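Local coordinates for oxidoreductase, NAD-binding/iron-sulfur cluster-binding protein (Nitratireductor pacificus pht-3B, PDB 6ZXU) that is a catabolic reductive dehalogenase that binds cobalamin and two [4Fe-4S] clusters and probably uses them to remove halogen from organic substrates by reduction, at residues A[162-167]-A[387-392]; A[195-198]-A[202-205]; A[461-466]-A[517-522]. All blocks are in the same frame, centred on the assembly; numbering follows the deposited sequence.

Contact 1. Residues A[162-167]-A[387-392]; sequences EWIRGT and GYYLGA
The hydroxyl of Tyr389 donates a hydrogen bond to the side-chain oxygen of Thr167, with Tyr389 OH and Thr167 OG1 2.7 Å apart. Thr167 OG1 in turn donates to Ile164 O, 2.6 Å away, and so serves as acceptor and donor at once. This donor sits 16° out of the carbonyl plane of Ile164. Ile164 O also accepts from Thr167 N at 3.0 Å, so two groups of one residue hold it. Thr167 reaches this place because OG1 stands between its backbone N and carbonyl carbon (chi1 68°).

The backbone behind these bonds is a type II beta turn from Ile164 to Thr167, which leads from the end of helix 161-164 to helix 168-190, with Gly166 at positive phi as such a turn requires. Helix 376-390 also finishes here, and Gly391, likewise at positive phi, closes it in a Schellman motif. The contact therefore joins two helix ends through one projecting tyrosine, whose CG lies anti to the backbone N (chi1 172°).

Apolar contact comes from Ile164, whose CG2 methyl lies over one face of the Tyr389 ring in a CH-pi interaction. Ile164 CG2 is 3.6 Å from the centroid of the Tyr389 ring, almost over its centre. Beside it, Ile164 CG1 approaches Tyr389 CD2 at 4.0 Å. A phenylalanine in place of Tyr389 would probably keep this face contact but leave Thr167 OG1 without its donor across the contact.

Arg171, on helix 168-190, adds a charged component, forming a cation-pi interaction with the Tyr389 ring and a hydrogen bond from NH2 to Tyr389 O. Leu390 O is similarly bonded to Arg175 NH2.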
ATOM      1  N   GLU A 162      20.199  -0.321 -17.488  1.00 23.64           N
ATOM      2  CA  GLU A 162      20.656  -1.709 -17.647  1.00 28.24           C
ATOM      3  C   GLU A 162      19.971  -2.671 -16.688  1.00 28.12           C
ATOM      4  O   GLU A 162      19.815  -3.875 -16.995  1.00 26.28           O
ATOM      5  CB  GLU A 162      22.222  -1.794 -17.417  1.00 30.93           C
ATOM      6  N   TRP A 163      19.571  -2.194 -15.506  1.00 24.18           N
ATOM      7  CA  TRP A 163      18.867  -3.062 -14.574  1.00 23.43           C
ATOM      8  C   TRP A 163      17.470  -3.463 -15.076  1.00 22.77           C
ATOM      9  O   TRP A 163      16.966  -4.514 -14.750  1.00 25.23           O
ATOM     10  CB  TRP A 163      18.689  -2.391 -13.242  1.00 25.25           C
ATOM     11  CG  TRP A 163      19.947  -1.984 -12.512  1.00 28.03           C
ATOM     12  CD1 TRP A 163      21.233  -2.174 -12.922  1.00 27.35           C
ATOM     13  CD2 TRP A 163      20.016  -1.361 -11.234  1.00 24.57           C
ATOM     14  NE1 TRP A 163      22.093  -1.686 -11.987  1.00 26.22           N
ATOM     15  CE2 TRP A 163      21.375  -1.171 -10.940  1.00 27.86           C
ATOM     16  CE3 TRP A 163      19.063  -0.861 -10.341  1.00 23.64           C
ATOM     17  CZ2 TRP A 163      21.806  -0.505  -9.775  1.00 24.88           C
ATOM     18  CZ3 TRP A 163      19.488  -0.245  -9.143  1.00 22.88           C
ATOM     19  CH2 TRP A 163      20.857  -0.096  -8.871  1.00 23.11           C
ATOM     20  N   ILE A 164      16.857  -2.610 -15.878  1.00 24.11           N
ATOM     21  CA  ILE A 164      15.430  -2.666 -16.168  1.00 23.50           C
ATOM     22  C   ILE A 164      15.116  -3.052 -17.600  1.00 24.74           C
ATOM     23  O   ILE A 164      14.115  -3.727 -17.840  1.00 26.17           O
ATOM     24  CB  ILE A 164      14.791  -1.276 -15.820  1.00 24.65           C
ATOM     25  CG1 ILE A 164      14.720  -1.114 -14.322  1.00 23.76           C
ATOM     26  CG2 ILE A 164      13.416  -1.074 -16.421  1.00 26.79           C
ATOM     27  CD1 ILE A 164      14.592   0.318 -13.863  1.00 24.39           C
ATOM     28  N   ARG A 165      15.971  -2.654 -18.522  1.00 27.20           N
ATOM     29  CA  ARG A 165      15.738  -2.908 -19.962  1.00 32.10           C
ATOM     30  C   ARG A 165      15.502  -4.366 -20.288  1.00 29.99           C
ATOM     31  O   ARG A 165      16.224  -5.222 -19.791  1.00 30.73           O
ATOM     32  CB  ARG A 165      16.910  -2.374 -20.795  1.00 37.44           C
ATOM     33  CG  ARG A 165      16.528  -2.194 -22.266  1.00 48.35           C
ATOM     34  CD  ARG A 165      17.143  -0.915 -22.822  1.00 69.91           C
ATOM     35  NE  ARG A 165      16.525   0.321 -22.257  1.00 72.16           N
ATOM     36  CZ  ARG A 165      17.100   1.544 -22.241  1.00 74.69           C
ATOM     37  NH1 ARG A 165      18.334   1.754 -22.779  1.00 66.74           N
ATOM     38  NH2 ARG A 165      16.434   2.574 -21.661  1.00 61.07           N
ATOM     39  N   GLY A 166      14.428  -4.643 -21.011  1.00 27.95           N
ATOM     40  CA  GLY A 166      14.088  -5.984 -21.348  1.00 27.46           C
ATOM     41  C   GLY A 166      13.356  -6.797 -20.285  1.00 28.03           C
ATOM     42  O   GLY A 166      13.088  -7.967 -20.507  1.00 30.90           O
ATOM     43  N   THR A 167      13.017  -6.210 -19.134  1.00 26.49           N
ATOM     44  CA  THR A 167      12.380  -6.961 -18.058  1.00 24.00           C
ATOM     45  C   THR A 167      10.866  -6.658 -17.899  1.00 20.75           C
ATOM     46  O   THR A 167      10.246  -7.181 -17.013  1.00 21.16           O
ATOM     47  CB  THR A 167      13.033  -6.645 -16.699  1.00 22.90           C
ATOM     48  OG1 THR A 167      12.743  -5.279 -16.348  1.00 25.68           O
ATOM     49  CG2 THR A 167      14.541  -6.868 -16.757  1.00 22.12           C
ATOM     50  N   GLY A 387      12.431   1.402  -7.899  1.00 17.58           N
ATOM     51  CA  GLY A 387      11.199   1.357  -7.061  1.00 17.76           C
ATOM     52  C   GLY A 387       9.977   1.885  -7.810  1.00 15.41           C
ATOM     53  O   GLY A 387       8.932   1.263  -7.740  1.00 16.68           O
ATOM     54  N   TYR A 388      10.117   2.952  -8.592  1.00 17.28           N
ATOM     55  CA  TYR A 388       8.970   3.530  -9.335  1.00 17.35           C
ATOM     56  C   TYR A 388       8.512   2.606 -10.449  1.00 17.46           C
ATOM     57  O   TYR A 388       7.331   2.302 -10.576  1.00 17.73           O
ATOM     58  CB  TYR A 388       9.273   4.936  -9.812  1.00 16.59           C
ATOM     59  CG  TYR A 388       9.454   5.903  -8.660  1.00 17.97           C
ATOM     60  CD1 TYR A 388       8.413   6.135  -7.729  1.00 17.58           C
ATOM     61  CD2 TYR A 388      10.605   6.614  -8.498  1.00 16.35           C
ATOM     62  CE1 TYR A 388       8.585   6.987  -6.680  1.00 16.32           C
ATOM     63  CE2 TYR A 388      10.775   7.523  -7.436  1.00 15.34           C
ATOM     64  CZ  TYR A 388       9.777   7.693  -6.534  1.00 16.90           C
ATOM     65  OH  TYR A 388       9.900   8.577  -5.471  1.00 17.72           O
ATOM     66  N   TYR A 389       9.471   1.968 -11.099  1.00 18.07           N
ATOM     67  CA  TYR A 389       9.190   0.968 -12.110  1.00 18.65           C
ATOM     68  C   TYR A 389       8.371  -0.180 -11.605  1.00 18.34           C
ATOM     69  O   TYR A 389       7.515  -0.716 -12.317  1.00 19.99           O
ATOM     70  CB  TYR A 389      10.536   0.419 -12.681  1.00 20.48           C
ATOM     71  CG  TYR A 389      10.427  -0.737 -13.604  1.00 20.17           C
ATOM     72  CD1 TYR A 389       9.821  -0.635 -14.884  1.00 21.86           C
ATOM     73  CD2 TYR A 389      10.978  -1.946 -13.264  1.00 21.19           C
ATOM     74  CE1 TYR A 389       9.805  -1.720 -15.776  1.00 20.91           C
ATOM     75  CE2 TYR A 389      10.986  -3.013 -14.157  1.00 20.54           C
ATOM     76  CZ  TYR A 389      10.379  -2.875 -15.413  1.00 22.98           C
ATOM     77  OH  TYR A 389      10.392  -3.957 -16.229  1.00 23.11           O
ATOM     78  N   LEU A 390       8.666  -0.613 -10.395  1.00 17.78           N
ATOM     79  CA  LEU A 390       8.012  -1.764  -9.821  1.00 18.15           C
ATOM     80  C   LEU A 390       6.718  -1.402  -9.166  1.00 18.80           C
ATOM     81  O   LEU A 390       5.926  -2.278  -8.833  1.00 19.75           O
ATOM     82  CB  LEU A 390       8.947  -2.458  -8.791  1.00 18.79           C
ATOM     83  CG  LEU A 390      10.228  -3.087  -9.341  1.00 16.66           C
ATOM     84  CD1 LEU A 390      11.172  -3.440  -8.217  1.00 18.19           C
ATOM     85  CD2 LEU A 390       9.822  -4.345 -10.106  1.00 18.47           C
ATOM     86  N   GLY A 391       6.463  -0.135  -8.958  1.00 18.66           N
ATOM     87  CA  GLY A 391       5.128   0.316  -8.461  1.00 17.99           C
ATOM     88  C   GLY A 391       5.087   1.117  -7.178  1.00 17.53           C
ATOM     89  O   GLY A 391       4.011   1.332  -6.625  1.00 18.32           O
ATOM     90  N   ALA A 392       6.245   1.521  -6.641  1.00 16.01           N
ATOM     91  CA  ALA A 392       6.215   2.372  -5.444  1.00 17.28           C
ATOM     92  C   ALA A 392       5.596   3.727  -5.739  1.00 15.79           C
ATOM     93  O   ALA A 392       5.706   4.240  -6.834  1.00 17.92           O
ATOM     94  CB  ALA A 392       7.631   2.526  -4.886  1.00 18.46           C
TER

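Contact 2. Residues A[195-198]-A[202-205]; sequences RGHF and AQVD
The His197 ring receives Val204 CG2 over one face and the backbone of Ala202 and Gln203 at its edge, while the guanidinium of Arg195 has the Gln203 amide over one face. These groups join strand 194-198, an outermost strand of a four-stranded antiparallel sheet, to the loop that folds back before helix 206-212. Asp205 is the N-cap of that helix, its OD1 accepting from Arg208 N.

At the imidazole edge, Gln203 N donates to His197 ND1 at 3.1 Å. The N-H...N angle of 170° makes the bond nearly straight, and the donor lies close to the ring plane. ND1 acts as the acceptor, so a neutral ring protonated at NE2, which is hydrogen-bonded to Thr238 OG1 on strand 232-239, would be consistent with the geometry. Bonds at both nitrogens fix the ring's rotation. Val204 CG2 makes a CH-pi contact 4.1 Å from the centroid of the His197 ring, displaced toward the rim.

Gln203 bridges the two flat groups. Gln203 CB packs on His197 CE1 at 3.6 Å, and the extended side chain carries Gln203 CD over the Arg195 guanidinium, 3.5 Å above the plane. The amide and guanidinium planes are tilted 32° apart, and CD lies toward the rim of the guanidinium, so this is a tilted, offset overlap. Gln203 NE2 and Arg195 NH2 approach each other, but both are donors and make no bond.

What holds the guanidinium in place comes from other groups. Arg195 NH2 forms a salt bridge with Asp201 OD1 in the short connection between the segments. The chain, bent at chi2 (66°), also turns back on its own strand, where Arg195 NH1 donates to Gly196 O at 2.6 Å, with the oxygen lying almost in the guanidinium plane.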
ATOM      1  N   ARG A 195      -9.709 -20.409 -10.560  1.00 19.03           N
ATOM      2  CA  ARG A 195      -8.336 -20.670 -10.895  1.00 21.56           C
ATOM      3  C   ARG A 195      -7.767 -19.439 -11.611  1.00 23.01           C
ATOM      4  O   ARG A 195      -8.430 -18.844 -12.487  1.00 19.83           O
ATOM      5  CB  ARG A 195      -8.272 -21.873 -11.814  1.00 26.31           C
ATOM      6  CG  ARG A 195      -6.974 -22.141 -12.548  1.00 27.28           C
ATOM      7  CD  ARG A 195      -5.869 -22.506 -11.642  1.00 29.89           C
ATOM      8  NE  ARG A 195      -4.867 -23.407 -12.226  1.00 31.18           N
ATOM      9  CZ  ARG A 195      -3.851 -23.106 -13.013  1.00 33.27           C
ATOM     10  NH1 ARG A 195      -3.581 -21.886 -13.462  1.00 29.24           N
ATOM     11  NH2 ARG A 195      -3.028 -24.110 -13.388  1.00 36.08           N
ATOM     12  N   GLY A 196      -6.546 -19.017 -11.233  1.00 22.41           N
ATOM     13  CA  GLY A 196      -5.877 -17.902 -11.841  1.00 19.85           C
ATOM     14  C   GLY A 196      -4.961 -18.368 -12.933  1.00 19.76           C
ATOM     15  O   GLY A 196      -4.475 -19.506 -12.917  1.00 19.69           O
ATOM     16  N   HIS A 197      -4.756 -17.504 -13.889  1.00 19.30           N
ATOM     17  CA  HIS A 197      -3.942 -17.795 -15.043  1.00 20.57           C
ATOM     18  C   HIS A 197      -3.138 -16.607 -15.429  1.00 22.89           C
ATOM     19  O   HIS A 197      -3.635 -15.455 -15.369  1.00 23.75           O
ATOM     20  CB  HIS A 197      -4.842 -18.220 -16.274  1.00 22.73           C
ATOM     21  CG  HIS A 197      -5.904 -19.215 -15.969  1.00 21.31           C
ATOM     22  ND1 HIS A 197      -5.825 -20.552 -16.309  1.00 23.92           N
ATOM     23  CD2 HIS A 197      -7.089 -19.072 -15.340  1.00 23.50           C
ATOM     24  CE1 HIS A 197      -6.915 -21.174 -15.923  1.00 20.87           C
ATOM     25  NE2 HIS A 197      -7.708 -20.299 -15.344  1.00 22.81           N
ATOM     26  N   PHE A 198      -1.921 -16.820 -15.908  1.00 21.74           N
ATOM     27  CA  PHE A 198      -1.160 -15.757 -16.517  1.00 23.12           C
ATOM     28  C   PHE A 198      -0.157 -16.440 -17.411  1.00 23.74           C
ATOM     29  O   PHE A 198      -0.172 -17.664 -17.535  1.00 24.66           O
ATOM     30  CB  PHE A 198      -0.493 -14.851 -15.470  1.00 23.56           C
ATOM     31  CG  PHE A 198       0.755 -15.433 -14.853  1.00 23.51           C
ATOM     32  CD1 PHE A 198       0.644 -16.504 -14.028  1.00 21.67           C
ATOM     33  CD2 PHE A 198       2.007 -14.910 -15.126  1.00 22.91           C
ATOM     34  CE1 PHE A 198       1.781 -17.065 -13.495  1.00 23.69           C
ATOM     35  CE2 PHE A 198       3.138 -15.428 -14.556  1.00 23.02           C
ATOM     36  CZ  PHE A 198       3.024 -16.560 -13.792  1.00 22.66           C
ATOM     37  N   ALA A 202      -0.965 -20.990 -17.485  1.00 31.81           N
ATOM     38  CA  ALA A 202      -2.332 -20.735 -18.004  1.00 34.83           C
ATOM     39  C   ALA A 202      -2.918 -22.045 -18.556  1.00 31.39           C
ATOM     40  O   ALA A 202      -2.251 -22.751 -19.266  1.00 35.25           O
ATOM     41  CB  ALA A 202      -2.286 -19.661 -19.098  1.00 28.40           C
ATOM     42  N   GLN A 203      -4.173 -22.293 -18.251  1.00 30.27           N
ATOM     43  CA  GLN A 203      -4.991 -23.381 -18.862  1.00 31.48           C
ATOM     44  C   GLN A 203      -5.957 -22.898 -19.948  1.00 35.89           C
ATOM     45  O   GLN A 203      -6.794 -23.652 -20.362  1.00 36.40           O
ATOM     46  CB  GLN A 203      -5.804 -24.089 -17.776  1.00 31.38           C
ATOM     47  CG  GLN A 203      -4.953 -24.647 -16.646  1.00 34.84           C
ATOM     48  CD  GLN A 203      -5.810 -25.139 -15.518  1.00 39.67           C
ATOM     49  OE1 GLN A 203      -6.949 -24.653 -15.280  1.00 37.02           O
ATOM     50  NE2 GLN A 203      -5.297 -26.121 -14.810  1.00 40.84           N
ATOM     51  N   VAL A 204      -5.899 -21.615 -20.314  1.00 33.10           N
ATOM     52  CA  VAL A 204      -6.836 -21.008 -21.256  1.00 31.33           C
ATOM     53  C   VAL A 204      -6.075 -20.094 -22.160  1.00 30.84           C
ATOM     54  O   VAL A 204      -4.883 -19.778 -21.899  1.00 35.52           O
ATOM     55  CB  VAL A 204      -7.934 -20.209 -20.552  1.00 31.46           C
ATOM     56  CG1 VAL A 204      -8.796 -21.098 -19.709  1.00 33.93           C
ATOM     57  CG2 VAL A 204      -7.328 -19.081 -19.700  1.00 33.19           C
ATOM     58  N   ASP A 205      -6.733 -19.641 -23.224  1.00 33.45           N
ATOM     59  CA  ASP A 205      -6.085 -18.777 -24.232  1.00 33.55           C
ATOM     60  C   ASP A 205      -6.295 -17.320 -23.806  1.00 33.09           C
ATOM     61  O   ASP A 205      -7.348 -16.743 -24.047  1.00 29.16           O
ATOM     62  CB  ASP A 205      -6.675 -19.001 -25.634  1.00 37.40           C
ATOM     63  CG  ASP A 205      -5.874 -18.330 -26.733  1.00 44.49           C
ATOM     64  OD1 ASP A 205      -5.324 -17.205 -26.594  1.00 44.43           O
ATOM     65  OD2 ASP A 205      -5.821 -18.923 -27.820  1.00 59.51           O
TER

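Contact 3. Residues A[461-466]-A[517-522]; sequences GVMAAH and IVFTTD
Phe519 lays the face of its ring against the backbone of helix 445-469. Ala464 N stands 4.2 Å above the plane of the Phe519 ring, over its centre, with Ala464 CA and Met463 C over the same face. The side chain of Ala464 is a single methyl, consistent with the close approach of strand and helix: the CA atoms of Ala464 and Phe519 are 6.5 Å apart. No hydrogen bond crosses the contact, so van der Waals packing carries it.

Phe519 CG stands between its backbone N and carbonyl carbon (chi1 74°), and from there the ring reaches across to the helix. Two side chains meet it at separate places. Ala464 CB is 4.0 Å from Phe519 CD2. Toward the far part of the ring, Met463 CB comes to 3.6 Å from Phe519 CE1, and the two side chains cross at about a right angle.

Met463 then runs on past the ring and bends at its last torsion (chi3 78°), which brings Met463 CE back to 3.8 Å from Phe519 CE1. Its sulfur makes a Met-aromatic contact, Met463 SD lying 5.3 Å from the centroid of the Phe519 ring. At 69° from the ring normal, the sulfur approaches obliquely and does not sit over the face.

The packing lies near the cofactor site, with the side chain of Phe519 about 8 Å from that of Val484, a cobalamin-binding residue, and about 12 Å from the bound cobalamin. Strand 514-521 runs inside an antiparallel sheet between strands 422-429 and 474-477. Phe519 also touches Val424 of the first of these, and Ala460 and Cys467 of helix 445-469. Met463 also packs on Ile383, Leu386 and Leu390 of helix 376-390 and on Met426 of strand 422-429.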
ATOM      1  N   GLY A 461      11.161  -7.003  -1.938  1.00 15.72           N
ATOM      2  CA  GLY A 461      11.772  -8.319  -2.091  1.00 16.35           C
ATOM      3  C   GLY A 461      12.549  -8.391  -3.365  1.00 17.64           C
ATOM      4  O   GLY A 461      13.673  -8.865  -3.398  1.00 17.87           O
ATOM      5  N   VAL A 462      11.957  -7.901  -4.447  1.00 18.12           N
ATOM      6  CA  VAL A 462      12.621  -7.870  -5.760  1.00 17.44           C
ATOM      7  C   VAL A 462      13.846  -6.967  -5.705  1.00 20.18           C
ATOM      8  O   VAL A 462      14.921  -7.317  -6.190  1.00 20.43           O
ATOM      9  CB  VAL A 462      11.630  -7.422  -6.862  1.00 17.28           C
ATOM     10  CG1 VAL A 462      12.385  -7.068  -8.097  1.00 16.91           C
ATOM     11  CG2 VAL A 462      10.689  -8.539  -7.189  1.00 20.13           C
ATOM     12  N   MET A 463      13.719  -5.792  -5.115  1.00 20.06           N
ATOM     13  CA  MET A 463      14.799  -4.819  -5.084  1.00 17.76           C
ATOM     14  C   MET A 463      15.982  -5.312  -4.269  1.00 17.98           C
ATOM     15  O   MET A 463      17.127  -5.169  -4.692  1.00 15.67           O
ATOM     16  CB  MET A 463      14.303  -3.478  -4.574  1.00 17.96           C
ATOM     17  CG  MET A 463      13.415  -2.776  -5.621  1.00 19.88           C
ATOM     18  SD  MET A 463      12.667  -1.281  -4.965  1.00 21.87           S
ATOM     19  CE  MET A 463      14.045  -0.139  -5.053  1.00 18.91           C
ATOM     20  N   ALA A 464      15.735  -5.835  -3.101  1.00 17.79           N
ATOM     21  CA  ALA A 464      16.768  -6.409  -2.277  1.00 17.58           C
ATOM     22  C   ALA A 464      17.450  -7.584  -2.981  1.00 19.14           C
ATOM     23  O   ALA A 464      18.675  -7.725  -2.907  1.00 18.96           O
ATOM     24  CB  ALA A 464      16.213  -6.829  -0.951  1.00 14.60           C
ATOM     25  N   ALA A 465      16.692  -8.399  -3.706  1.00 18.00           N
ATOM     26  CA  ALA A 465      17.289  -9.528  -4.489  1.00 19.30           C
ATOM     27  C   ALA A 465      18.202  -9.029  -5.553  1.00 22.41           C
ATOM     28  O   ALA A 465      19.289  -9.599  -5.774  1.00 22.98           O
ATOM     29  CB  ALA A 465      16.227 -10.398  -5.107  1.00 22.80           C
ATOM     30  N   HIS A 466      17.898  -7.877  -6.152  1.00 19.86           N
ATOM     31  CA  HIS A 466      18.771  -7.301  -7.132  1.00 20.59           C
ATOM     32  C   HIS A 466      20.038  -6.769  -6.552  1.00 22.64           C
ATOM     33  O   HIS A 466      21.126  -6.942  -7.094  1.00 23.60           O
ATOM     34  CB  HIS A 466      18.061  -6.210  -7.983  1.00 22.00           C
ATOM     35  CG  HIS A 466      18.853  -5.780  -9.179  1.00 24.41           C
ATOM     36  ND1 HIS A 466      19.220  -6.652 -10.189  1.00 24.87           N
ATOM     37  CD2 HIS A 466      19.326  -4.575  -9.532  1.00 25.41           C
ATOM     38  CE1 HIS A 466      19.921  -6.001 -11.090  1.00 28.66           C
ATOM     39  NE2 HIS A 466      20.005  -4.736 -10.714  1.00 28.98           N
ATOM     40  N   ILE A 517       7.286   0.184   3.285  1.00 16.57           N
ATOM     41  CA  ILE A 517       8.163  -0.987   3.308  1.00 15.80           C
ATOM     42  C   ILE A 517       9.594  -0.431   3.332  1.00 15.68           C
ATOM     43  O   ILE A 517       9.892   0.610   2.753  1.00 14.58           O
ATOM     44  CB  ILE A 517       7.871  -1.890   2.072  1.00 17.39           C
ATOM     45  CG1 ILE A 517       8.646  -3.214   2.097  1.00 18.47           C
ATOM     46  CG2 ILE A 517       8.179  -1.151   0.767  1.00 16.59           C
ATOM     47  CD1 ILE A 517       8.178  -4.209   3.048  1.00 19.09           C
ATOM     48  N   VAL A 518      10.455  -1.116   4.029  1.00 14.26           N
ATOM     49  CA  VAL A 518      11.875  -0.806   4.119  1.00 14.26           C
ATOM     50  C   VAL A 518      12.687  -2.024   3.708  1.00 13.75           C
ATOM     51  O   VAL A 518      12.340  -3.159   4.014  1.00 14.30           O
ATOM     52  CB  VAL A 518      12.284  -0.391   5.535  1.00 13.29           C
ATOM     53  CG1 VAL A 518      13.746  -0.082   5.587  1.00 13.17           C
ATOM     54  CG2 VAL A 518      11.515   0.794   6.003  1.00 13.41           C
ATOM     55  N   PHE A 519      13.709  -1.814   2.868  1.00 14.42           N
ATOM     56  CA  PHE A 519      14.772  -2.791   2.804  1.00 14.72           C
ATOM     57  C   PHE A 519      16.071  -2.129   3.106  1.00 14.34           C
ATOM     58  O   PHE A 519      16.318  -1.006   2.681  1.00 13.79           O
ATOM     59  CB  PHE A 519      14.863  -3.615   1.502  1.00 16.40           C
ATOM     60  CG  PHE A 519      15.395  -2.890   0.346  1.00 15.33           C
ATOM     61  CD1 PHE A 519      14.526  -2.215  -0.531  1.00 17.39           C
ATOM     62  CD2 PHE A 519      16.745  -2.988   0.009  1.00 14.87           C
ATOM     63  CE1 PHE A 519      15.011  -1.575  -1.643  1.00 18.87           C
ATOM     64  CE2 PHE A 519      17.229  -2.312  -1.106  1.00 16.24           C
ATOM     65  CZ  PHE A 519      16.372  -1.609  -1.914  1.00 18.96           C
ATOM     66  N   THR A 520      16.872  -2.834   3.900  1.00 13.90           N
ATOM     67  CA  THR A 520      18.217  -2.362   4.238  1.00 15.26           C
ATOM     68  C   THR A 520      19.228  -2.966   3.272  1.00 17.32           C
ATOM     69  O   THR A 520      18.995  -4.035   2.718  1.00 15.70           O
ATOM     70  CB  THR A 520      18.556  -2.663   5.672  1.00 13.18           C
ATOM     71  OG1 THR A 520      18.355  -4.048   5.967  1.00 15.57           O
ATOM     72  CG2 THR A 520      17.631  -1.806   6.610  1.00 17.20           C
ATOM     73  N   THR A 521      20.328  -2.267   3.077  1.00 17.64           N
ATOM     74  CA  THR A 521      21.355  -2.703   2.174  1.00 18.94           C
ATOM     75  C   THR A 521      22.689  -2.069   2.490  1.00 20.10           C
ATOM     76  O   THR A 521      22.767  -1.032   3.105  1.00 19.72           O
ATOM     77  CB  THR A 521      20.947  -2.441   0.711  1.00 19.41           C
ATOM     78  OG1 THR A 521      21.888  -3.031  -0.212  1.00 19.53           O
ATOM     79  CG2 THR A 521      20.728  -0.990   0.374  1.00 18.44           C
ATOM     80  N   ASP A 522      23.754  -2.666   1.903  1.00 23.66           N
ATOM     81  CA  ASP A 522      25.098  -2.051   1.861  1.00 21.60           C
ATOM     82  C   ASP A 522      25.434  -1.330   0.571  1.00 22.12           C
ATOM     83  O   ASP A 522      26.476  -0.668   0.497  1.00 22.64           O
ATOM     84  CB  ASP A 522      26.181  -3.125   2.167  1.00 21.30           C
ATOM     85  CG  ASP A 522      26.131  -3.596   3.599  1.00 26.29           C
ATOM     86  OD1 ASP A 522      25.772  -2.760   4.536  1.00 23.11           O
ATOM     87  OD2 ASP A 522      26.410  -4.826   3.772  1.00 25.16           O
TER

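How the contacts relate
Contact 2 is nested in the chain segment closed by contact 1, and contact 3 follows both. Contacts 1 and 3 have centres 14 Å apart and touch directly: Leu390 CD1 meets Met463 CG at 3.5 Å, and the rings of Trp163 and His466 pack edge-to-face. Helices 376-390 and 445-469 thus link the turn at 162-167 to strand 514-521 of the sheet formed by strands 394-399, 422-429, 514-521 and 474-477. Contact 2 stands apart, its centre 25 Å from contact 1 and 30 Å from contact 3, on a separate four-stranded antiparallel sheet. Both sheets have strand order 1-2-4-3, consistent with an internal repeat, and helix 168-190 connects contact 1 to strand 194-198 of contact 2.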